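Local coordinates for protein transglutaminase elicitor (Phytophthora sojae, PDB 3TW5) that acts as a transglutaminase that probably forms isopeptide cross-links between proteins, and serves as a molecular pattern in innate immunity, at residues 151-159 and 282-290; 261-271 and 309-320. The protein carries 1 engineered substitution. All blocks are in the same frame, centred on the assembly; numbering follows the deposited sequence.

Interaction 1: residues 151-159 and 282-290; sequences TFQPMDLKA and ETYTDGGLV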
loop_
_atom_site.group_PDB
_atom_site.type_symbol
_atom_site.label_atom_id
_atom_site.label_comp_id
_atom_site.label_asym_id
_atom_site.label_seq_id
_atom_site.Cartn_x
_atom_site.Cartn_y
_atom_site.Cartn_z
ATOM N N THR A 151 -17.515 3.894 -22.688
ATOM C CA THR A 151 -17.060 4.903 -21.735
ATOM C C THR A 151 -16.360 4.238 -20.557
ATOM O O THR A 151 -16.933 3.378 -19.880
ATOM C CB THR A 151 -18.234 5.781 -21.228
ATOM O OG1 THR A 151 -18.878 6.407 -22.343
ATOM C CG2 THR A 151 -17.742 6.864 -20.268
ATOM N N PHE A 152 -15.110 4.637 -20.335
ATOM C CA PHE A 152 -14.340 4.195 -19.182
ATOM C C PHE A 152 -14.383 5.258 -18.097
ATOM O O PHE A 152 -13.969 6.399 -18.316
ATOM C CB PHE A 152 -12.886 3.923 -19.573
ATOM C CG PHE A 152 -12.701 2.697 -20.416
ATOM C CD1 PHE A 152 -12.500 1.454 -19.825
ATOM C CD2 PHE A 152 -12.715 2.784 -21.805
ATOM C CE1 PHE A 152 -12.324 0.316 -20.602
ATOM C CE2 PHE A 152 -12.540 1.653 -22.588
ATOM C CZ PHE A 152 -12.344 0.416 -21.984
ATOM N N GLN A 153 -14.897 4.883 -16.931
ATOM C CA GLN A 153 -14.907 5.774 -15.781
ATOM C C GLN A 153 -13.516 5.803 -15.147
ATOM O O GLN A 153 -12.767 4.834 -15.270
ATOM C CB GLN A 153 -15.958 5.320 -14.763
ATOM C CG GLN A 153 -17.403 5.354 -15.276
ATOM C CD GLN A 153 -17.881 6.751 -15.654
ATOM O OE1 GLN A 153 -18.534 6.936 -16.680
ATOM N NE2 GLN A 153 -17.558 7.737 -14.826
ATOM N N PRO A 154 -13.153 6.921 -14.483
ATOM C CA PRO A 154 -11.873 6.973 -13.773
ATOM C C PRO A 154 -11.666 5.751 -12.886
ATOM O O PRO A 154 -10.556 5.226 -12.795
ATOM C CB PRO A 154 -12.007 8.236 -12.924
ATOM C CG PRO A 154 -12.847 9.130 -13.759
ATOM C CD PRO A 154 -13.834 8.231 -14.465
ATOM N N MET A 155 -12.748 5.299 -12.263
ATOM C CA MET A 155 -12.731 4.115 -11.423
ATOM C C MET A 155 -12.434 2.831 -12.209
ATOM O O MET A 155 -11.689 1.973 -11.736
ATOM C CB MET A 155 -14.060 3.998 -10.682
ATOM C CG MET A 155 -14.079 2.948 -9.615
ATOM S SD MET A 155 -12.818 3.264 -8.378
ATOM C CE MET A 155 -13.085 1.830 -7.372
ATOM N N ASP A 156 -13.020 2.706 -13.399
ATOM C CA ASP A 156 -12.748 1.572 -14.282
ATOM C C ASP A 156 -11.259 1.494 -14.615
ATOM O O ASP A 156 -10.669 0.409 -14.618
ATOM C CB ASP A 156 -13.556 1.681 -15.578
ATOM C CG ASP A 156 -15.042 1.428 -15.379
ATOM O OD1 ASP A 156 -15.419 0.478 -14.658
ATOM O OD2 ASP A 156 -15.841 2.178 -15.978
ATOM N N LEU A 157 -10.662 2.655 -14.887
ATOM C CA LEU A 157 -9.240 2.750 -15.206
ATOM C C LEU A 157 -8.358 2.411 -14.010
ATOM O O LEU A 157 -7.295 1.815 -14.172
ATOM C CB LEU A 157 -8.899 4.136 -15.758
ATOM C CG LEU A 157 -9.624 4.563 -17.038
ATOM C CD1 LEU A 157 -9.172 5.940 -17.465
ATOM C CD2 LEU A 157 -9.415 3.564 -18.167
ATOM N N LYS A 158 -8.808 2.781 -12.813
ATOM C CA LYS A 158 -8.132 2.384 -11.576
ATOM C C LYS A 158 -8.091 0.860 -11.436
ATOM O O LYS A 158 -7.095 0.303 -10.976
ATOM C CB LYS A 158 -8.801 3.021 -10.352
ATOM C CG LYS A 158 -8.564 4.518 -10.234
ATOM C CD LYS A 158 -9.210 5.114 -8.995
ATOM C CE LYS A 158 -8.890 6.601 -8.893
ATOM N NZ LYS A 158 -9.350 7.204 -7.616
ATOM N N ALA A 159 -9.172 0.199 -11.851
ATOM C CA ALA A 159 -9.254 -1.262 -11.857
ATOM C C ALA A 159 -8.273 -1.874 -12.843
ATOM O O ALA A 159 -7.528 -2.792 -12.499
ATOM C CB ALA A 159 -10.666 -1.715 -12.186
ATOM N N GLU A 282 -8.891 2.254 0.943
ATOM C CA GLU A 282 -9.708 1.808 -0.191
ATOM C C GLU A 282 -11.086 2.465 -0.281
ATOM O O GLU A 282 -11.727 2.729 0.740
ATOM C CB GLU A 282 -9.870 0.282 -0.155
ATOM C CG GLU A 282 -8.576 -0.511 -0.386
ATOM C CD GLU A 282 -7.711 -0.672 0.867
ATOM O OE1 GLU A 282 -8.080 -0.156 1.946
ATOM O OE2 GLU A 282 -6.648 -1.322 0.768
ATOM N N THR A 283 -11.525 2.716 -1.514
ATOM C CA THR A 283 -12.867 3.237 -1.803
ATOM C C THR A 283 -13.267 2.989 -3.259
ATOM O O THR A 283 -12.411 2.902 -4.138
ATOM C CB THR A 283 -12.995 4.755 -1.490
ATOM O OG1 THR A 283 -14.342 5.189 -1.732
ATOM C CG2 THR A 283 -12.039 5.580 -2.343
ATOM N N TYR A 284 -14.571 2.890 -3.505
ATOM C CA TYR A 284 -15.089 2.725 -4.861
ATOM C C TYR A 284 -15.635 4.036 -5.440
ATOM O O TYR A 284 -16.299 4.042 -6.479
ATOM C CB TYR A 284 -16.151 1.627 -4.896
ATOM C CG TYR A 284 -15.623 0.239 -4.605
ATOM C CD1 TYR A 284 -15.299 -0.635 -5.639
ATOM C CD2 TYR A 284 -15.460 -0.205 -3.292
ATOM C CE1 TYR A 284 -14.823 -1.916 -5.375
ATOM C CE2 TYR A 284 -14.984 -1.484 -3.018
ATOM C CZ TYR A 284 -14.668 -2.332 -4.062
ATOM O OH TYR A 284 -14.197 -3.595 -3.791
ATOM N N THR A 285 -15.338 5.144 -4.765
ATOM C CA THR A 285 -15.811 6.461 -5.184
ATOM C C THR A 285 -15.167 6.886 -6.506
ATOM O O THR A 285 -13.941 6.994 -6.612
ATOM C CB THR A 285 -15.557 7.525 -4.092
ATOM O OG1 THR A 285 -16.058 7.048 -2.839
ATOM C CG2 THR A 285 -16.246 8.840 -4.441
ATOM N N ASP A 286 -16.011 7.120 -7.506
ATOM C CA ASP A 286 -15.559 7.494 -8.845
ATOM C C ASP A 286 -15.100 8.954 -8.897
ATOM O O ASP A 286 -15.421 9.747 -8.007
ATOM C CB ASP A 286 -16.679 7.239 -9.862
ATOM C CG ASP A 286 -16.176 7.175 -11.299
ATOM O OD1 ASP A 286 -14.943 7.081 -11.517
ATOM O OD2 ASP A 286 -17.027 7.216 -12.217
ATOM N N GLY A 287 -14.341 9.296 -9.935
ATOM C CA GLY A 287 -13.867 10.660 -10.143
ATOM C C GLY A 287 -12.428 10.863 -9.720
ATOM O O GLY A 287 -11.827 9.996 -9.075
ATOM N N GLY A 288 -11.874 12.014 -10.093
ATOM C CA GLY A 288 -10.515 12.384 -9.714
ATOM C C GLY A 288 -10.475 12.928 -8.300
ATOM O O GLY A 288 -10.608 14.133 -8.087
ATOM N N LEU A 289 -10.281 12.028 -7.339
ATOM C CA LEU A 289 -10.330 12.361 -5.914
ATOM C C LEU A 289 -9.208 13.288 -5.442
ATOM O O LEU A 289 -9.395 14.055 -4.497
ATOM C CB LEU A 289 -10.334 11.082 -5.070
ATOM C CG LEU A 289 -11.392 10.015 -5.370
ATOM C CD1 LEU A 289 -11.031 8.711 -4.683
ATOM C CD2 LEU A 289 -12.793 10.462 -4.964
ATOM N N VAL A 290 -8.047 13.212 -6.090
ATOM C CA VAL A 290 -6.893 14.026 -5.697
ATOM C C VAL A 290 -7.050 15.486 -6.133
ATOM O O VAL A 290 -6.863 16.398 -5.319
ATOM C CB VAL A 290 -5.548 13.421 -6.202
ATOM C CG1 VAL A 290 -4.383 14.380 -5.962
ATOM C CG2 VAL A 290 -5.282 12.086 -5.527
#

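Interaction 2: residues 261-271 and 309-320; sequences YPWNAAAKSLV and ELDDAGEIIGGE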
loop_
_atom_site.group_PDB
_atom_site.type_symbol
_atom_site.label_atom_id
_atom_site.label_comp_id
_atom_site.label_asym_id
_atom_site.label_seq_id
_atom_site.Cartn_x
_atom_site.Cartn_y
_atom_site.Cartn_z
ATOM N N TYR A 261 19.483 1.461 31.476
ATOM C CA TYR A 261 18.985 1.135 30.139
ATOM C C TYR A 261 19.704 -0.098 29.580
ATOM O O TYR A 261 20.921 -0.077 29.395
ATOM C CB TYR A 261 19.160 2.336 29.208
ATOM C CG TYR A 261 18.508 2.188 27.851
ATOM C CD1 TYR A 261 17.127 2.330 27.699
ATOM C CD2 TYR A 261 19.271 1.928 26.714
ATOM C CE1 TYR A 261 16.523 2.204 26.455
ATOM C CE2 TYR A 261 18.675 1.802 25.463
ATOM C CZ TYR A 261 17.303 1.940 25.343
ATOM O OH TYR A 261 16.707 1.817 24.115
ATOM N N PRO A 262 18.951 -1.178 29.306
ATOM C CA PRO A 262 19.584 -2.441 28.932
ATOM C C PRO A 262 19.740 -2.698 27.426
ATOM O O PRO A 262 20.580 -3.505 27.038
ATOM C CB PRO A 262 18.637 -3.477 29.534
ATOM C CG PRO A 262 17.281 -2.813 29.495
ATOM C CD PRO A 262 17.490 -1.321 29.453
ATOM N N TRP A 263 18.957 -2.011 26.599
ATOM C CA TRP A 263 18.765 -2.399 25.199
ATOM C C TRP A 263 19.894 -2.055 24.223
ATOM O O TRP A 263 19.881 -2.517 23.080
ATOM C CB TRP A 263 17.437 -1.844 24.681
ATOM C CG TRP A 263 16.281 -2.183 25.567
ATOM C CD1 TRP A 263 15.609 -1.331 26.391
ATOM C CD2 TRP A 263 15.670 -3.469 25.733
ATOM N NE1 TRP A 263 14.613 -2.003 27.056
ATOM C CE2 TRP A 263 14.627 -3.317 26.670
ATOM C CE3 TRP A 263 15.898 -4.735 25.176
ATOM C CZ2 TRP A 263 13.810 -4.383 27.066
ATOM C CZ3 TRP A 263 15.087 -5.795 25.569
ATOM C CH2 TRP A 263 14.055 -5.610 26.505
ATOM N N ASN A 264 20.857 -1.251 24.664
ATOM C CA ASN A 264 21.995 -0.864 23.826
ATOM C C ASN A 264 23.127 -0.273 24.655
ATOM O O ASN A 264 23.021 0.851 25.153
ATOM C CB ASN A 264 21.565 0.133 22.743
ATOM C CG ASN A 264 22.628 0.339 21.670
ATOM O OD1 ASN A 264 23.806 0.039 21.868
ATOM N ND2 ASN A 264 22.209 0.859 20.525
ATOM N N ALA A 265 24.212 -1.033 24.784
ATOM C CA ALA A 265 25.384 -0.604 25.546
ATOM C C ALA A 265 25.982 0.688 24.998
ATOM O O ALA A 265 26.480 1.517 25.758
ATOM C CB ALA A 265 26.431 -1.704 25.563
ATOM N N ALA A 266 25.906 0.855 23.680
ATOM C CA ALA A 266 26.511 1.990 22.987
ATOM C C ALA A 266 25.664 3.265 23.027
ATOM O O ALA A 266 26.139 4.336 22.631
ATOM C CB ALA A 266 26.835 1.612 21.543
ATOM N N ALA A 267 24.422 3.149 23.500
ATOM C CA ALA A 267 23.499 4.285 23.563
ATOM C C ALA A 267 23.907 5.279 24.649
ATOM O O ALA A 267 24.122 4.892 25.802
ATOM C CB ALA A 267 22.076 3.802 23.786
ATOM N N LYS A 268 24.017 6.552 24.273
ATOM C CA LYS A 268 24.462 7.604 25.192
ATOM C C LYS A 268 23.310 8.404 25.802
ATOM O O LYS A 268 23.375 8.797 26.968
ATOM C CB LYS A 268 25.463 8.546 24.513
ATOM C CG LYS A 268 26.789 7.899 24.112
ATOM C CD LYS A 268 27.549 7.337 25.307
ATOM C CE LYS A 268 28.756 6.533 24.851
ATOM N NZ LYS A 268 29.289 5.654 25.935
ATOM N N SER A 269 22.271 8.653 25.009
ATOM C CA SER A 269 21.057 9.309 25.497
ATOM C C SER A 269 19.837 8.832 24.712
ATOM O O SER A 269 19.970 8.142 23.696
ATOM C CB SER A 269 21.186 10.835 25.425
ATOM O OG SER A 269 21.349 11.276 24.091
ATOM N N LEU A 270 18.650 9.202 25.185
ATOM C CA LEU A 270 17.408 8.751 24.566
ATOM C C LEU A 270 16.517 9.923 24.167
ATOM O O LEU A 270 16.611 11.010 24.741
ATOM C CB LEU A 270 16.650 7.814 25.513
ATOM C CG LEU A 270 17.378 6.601 26.101
ATOM C CD1 LEU A 270 16.573 6.027 27.244
ATOM C CD2 LEU A 270 17.652 5.533 25.047
ATOM N N VAL A 271 15.668 9.700 23.166
ATOM C CA VAL A 271 14.648 10.672 22.784
ATOM C C VAL A 271 13.327 9.945 22.592
ATOM O O VAL A 271 13.223 9.052 21.753
ATOM C CB VAL A 271 15.017 11.453 21.490
ATOM C CG1 VAL A 271 13.868 12.355 21.058
ATOM C CG2 VAL A 271 16.272 12.284 21.688
ATOM N N GLU A 309 17.584 5.796 20.196
ATOM C CA GLU A 309 18.889 5.775 20.850
ATOM C C GLU A 309 19.876 6.666 20.108
ATOM O O GLU A 309 20.060 6.533 18.896
ATOM C CB GLU A 309 19.428 4.351 20.941
ATOM C CG GLU A 309 18.606 3.438 21.825
ATOM C CD GLU A 309 18.793 1.973 21.486
ATOM O OE1 GLU A 309 19.707 1.653 20.702
ATOM O OE2 GLU A 309 18.025 1.139 22.005
ATOM N N LEU A 310 20.500 7.576 20.852
ATOM C CA LEU A 310 21.457 8.531 20.300
ATOM C C LEU A 310 22.853 8.301 20.864
ATOM O O LEU A 310 23.005 7.924 22.026
ATOM C CB LEU A 310 21.007 9.960 20.610
ATOM C CG LEU A 310 20.110 10.727 19.630
ATOM C CD1 LEU A 310 18.880 9.942 19.182
ATOM C CD2 LEU A 310 19.690 12.052 20.252
ATOM N N ASP A 311 23.871 8.518 20.037
ATOM C CA ASP A 311 25.253 8.530 20.515
ATOM C C ASP A 311 25.647 9.962 20.901
ATOM O O ASP A 311 24.792 10.851 20.932
ATOM C CB ASP A 311 26.211 7.932 19.471
ATOM C CG ASP A 311 26.333 8.784 18.210
ATOM O OD1 ASP A 311 25.625 9.807 18.080
ATOM O OD2 ASP A 311 27.152 8.421 17.338
ATOM N N ASP A 312 26.929 10.179 21.189
ATOM C CA ASP A 312 27.430 11.508 21.554
ATOM C C ASP A 312 27.178 12.571 20.486
ATOM O O ASP A 312 26.804 13.699 20.808
ATOM C CB ASP A 312 28.918 11.448 21.890
ATOM C CG ASP A 312 29.183 10.804 23.232
ATOM O OD1 ASP A 312 30.204 10.091 23.354
ATOM O OD2 ASP A 312 28.370 11.008 24.163
ATOM N N ALA A 313 27.376 12.203 19.222
ATOM C CA ALA A 313 27.171 13.119 18.099
ATOM C C ALA A 313 25.690 13.362 17.802
ATOM O O ALA A 313 25.351 14.090 16.866
ATOM C CB ALA A 313 27.891 12.606 16.853
ATOM N N GLY A 314 24.813 12.754 18.600
ATOM C CA GLY A 314 23.368 12.907 18.434
ATOM C C GLY A 314 22.842 12.175 17.215
ATOM O O GLY A 314 21.830 12.568 16.625
ATOM N N GLU A 315 23.539 11.106 16.843
ATOM C CA GLU A 315 23.175 10.300 15.691
ATOM C C GLU A 315 22.345 9.096 16.126
ATOM O O GLU A 315 22.650 8.459 17.134
ATOM C CB GLU A 315 24.438 9.856 14.948
ATOM C CG GLU A 315 24.184 9.363 13.536
ATOM C CD GLU A 315 25.392 9.514 12.627
ATOM O OE1 GLU A 315 25.806 10.667 12.363
ATOM O OE2 GLU A 315 25.914 8.477 12.161
ATOM N N ILE A 316 21.291 8.801 15.368
ATOM C CA ILE A 316 20.411 7.673 15.663
ATOM C C ILE A 316 21.132 6.354 15.398
ATOM O O ILE A 316 21.524 6.065 14.263
ATOM C CB ILE A 316 19.104 7.722 14.841
ATOM C CG1 ILE A 316 18.420 9.082 14.982
ATOM C CG2 ILE A 316 18.163 6.605 15.278
ATOM C CD1 ILE A 316 17.435 9.389 13.882
ATOM N N ILE A 317 21.305 5.565 16.456
ATOM C CA ILE A 317 22.015 4.286 16.377
ATOM C C ILE A 317 21.117 3.094 16.713
ATOM O O ILE A 317 21.533 1.938 16.594
ATOM C CB ILE A 317 23.265 4.261 17.288
ATOM C CG1 ILE A 317 22.884 4.527 18.748
ATOM C CG2 ILE A 317 24.307 5.257 16.792
ATOM C CD1 ILE A 317 23.883 3.991 19.749
ATOM N N GLY A 318 19.888 3.383 17.132
ATOM C CA GLY A 318 18.953 2.345 17.543
ATOM C C GLY A 318 17.648 2.886 18.081
ATOM O O GLY A 318 17.401 4.091 18.043
ATOM N N GLY A 319 16.807 1.986 18.580
ATOM C CA GLY A 319 15.488 2.356 19.071
ATOM C C GLY A 319 14.744 1.213 19.728
ATOM O O GLY A 319 15.178 0.059 19.664
ATOM N N GLU A 320 13.624 1.547 20.368
ATOM C CA GLU A 320 12.733 0.572 20.998
ATOM C C GLU A 320 11.290 1.056 20.910
ATOM O O GLU A 320 11.018 2.228 21.159
ATOM C CB GLU A 320 13.107 0.361 22.470
ATOM C CG GLU A 320 14.352 -0.493 22.721
ATOM C CD GLU A 320 14.158 -1.968 22.386
ATOM O OE1 GLU A 320 13.001 -2.442 22.365
ATOM O OE2 GLU A 320 15.173 -2.657 22.153
#

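Interaction 1: residues 151-159 and 282-290
Asp286 turns CG anti to its backbone N (chi1 -162°), which carries its carboxylate to Gln153 and Met155 at the start of helix 154-167. Gln153 is the N-cap of this helix, and Asp286 of a distant loop binds the helix start from outside. OD1 of Asp286 accepts from Met155 N at 2.9 Å. Asp286 OD2 uses its syn lone pair to accept from Gln153 NE2 at 2.7 Å. The amide of Gln153 and the carboxylate stand 77° apart. Asp286 thus grips one backbone and one side-chain donor in the first turn. Its negative charge would suit the positive end of the helix dipole. From within the helix, Asp156 OD2 accepts from Gln153 N at 3.0 Å and also forms a salt bridge with Lys63. The ammonium of Lys158 is held by Glu140 and the carbonyl of Ala38. Glu140 also accepts from Val290 N, so it links the helix to the loop a second time. The side chain of Met155 bends at chi2 (59°) and reaches Tyr284. Its methyl CE ends 3.7 Å from CD1 of the Tyr284 ring, approaching obliquely.

Interaction 2: residues 261-271 and 309-320
The carboxylate of Glu309 is gripped at both oxygens by Tyr261 and Asn264. Tyr261 OH donates to Glu309 OE2 at 2.6 Å, on the anti side, with the oxygen at the edge of the phenol ring. Asn264 ND2 donates to Glu309 OE1 at 2.6 Å, in the amide plane but from above the carboxylate. The Glu309 chain runs extended beyond CG (chi2 157°), which lets it span to both donors. Beside it, CG of Glu320 lies over the five-membered ring of Trp263, a CH-pi contact of 4.2 Å to the centroid. Pro262 CG lies on the opposite face of that indole. Glu1 N binds OE2 of both Glu309 and Glu320, so this amine probably offsets their charge.

In the next shell, Asn264 OD1 accepts from Ala266 N at 2.9 Å, an Asx turn that fixes the amide. Leu270 CD2 packs on one face of the Tyr261 ring, and Leu248 of helix 248-256 touches both residues. Further out, Leu310 N donates to Ser269 O at 2.9 Å. Leu310 O accepts from Lys268 N at 2.8 Å and from Ser269 N at 3.2 Å. This is a classic beta bulge, where antiparallel strand 269-280 begins beside the end of strand 299-310. Strand 299-310 then turns into strand 316-321 through Asp311-Gly314, a beta hairpin with a type I turn and a G1 bulge.

The two contacts lie on opposite sides of the chain's centre, 47 Å apart between centres and about 27 Å at nearest atoms. The chain connects them. Strand 269-280 leaves interaction 2, the loop at 282-290 makes interaction 1, and strand 299-310 returns to interaction 2. Both are partly buried. Interaction 1 has no exposed residue among those that touch, and it joins the loop to a helix. Interaction 2 is farther out, at an end of the large sheet, with exposed residues such as Trp263 and Lys268. Each centres on an acidic side chain: across its contact Asp286 receives one backbone N-H and one side-chain amide, whereas Glu309 takes side-chain donors alone, beside backbone strand pairing.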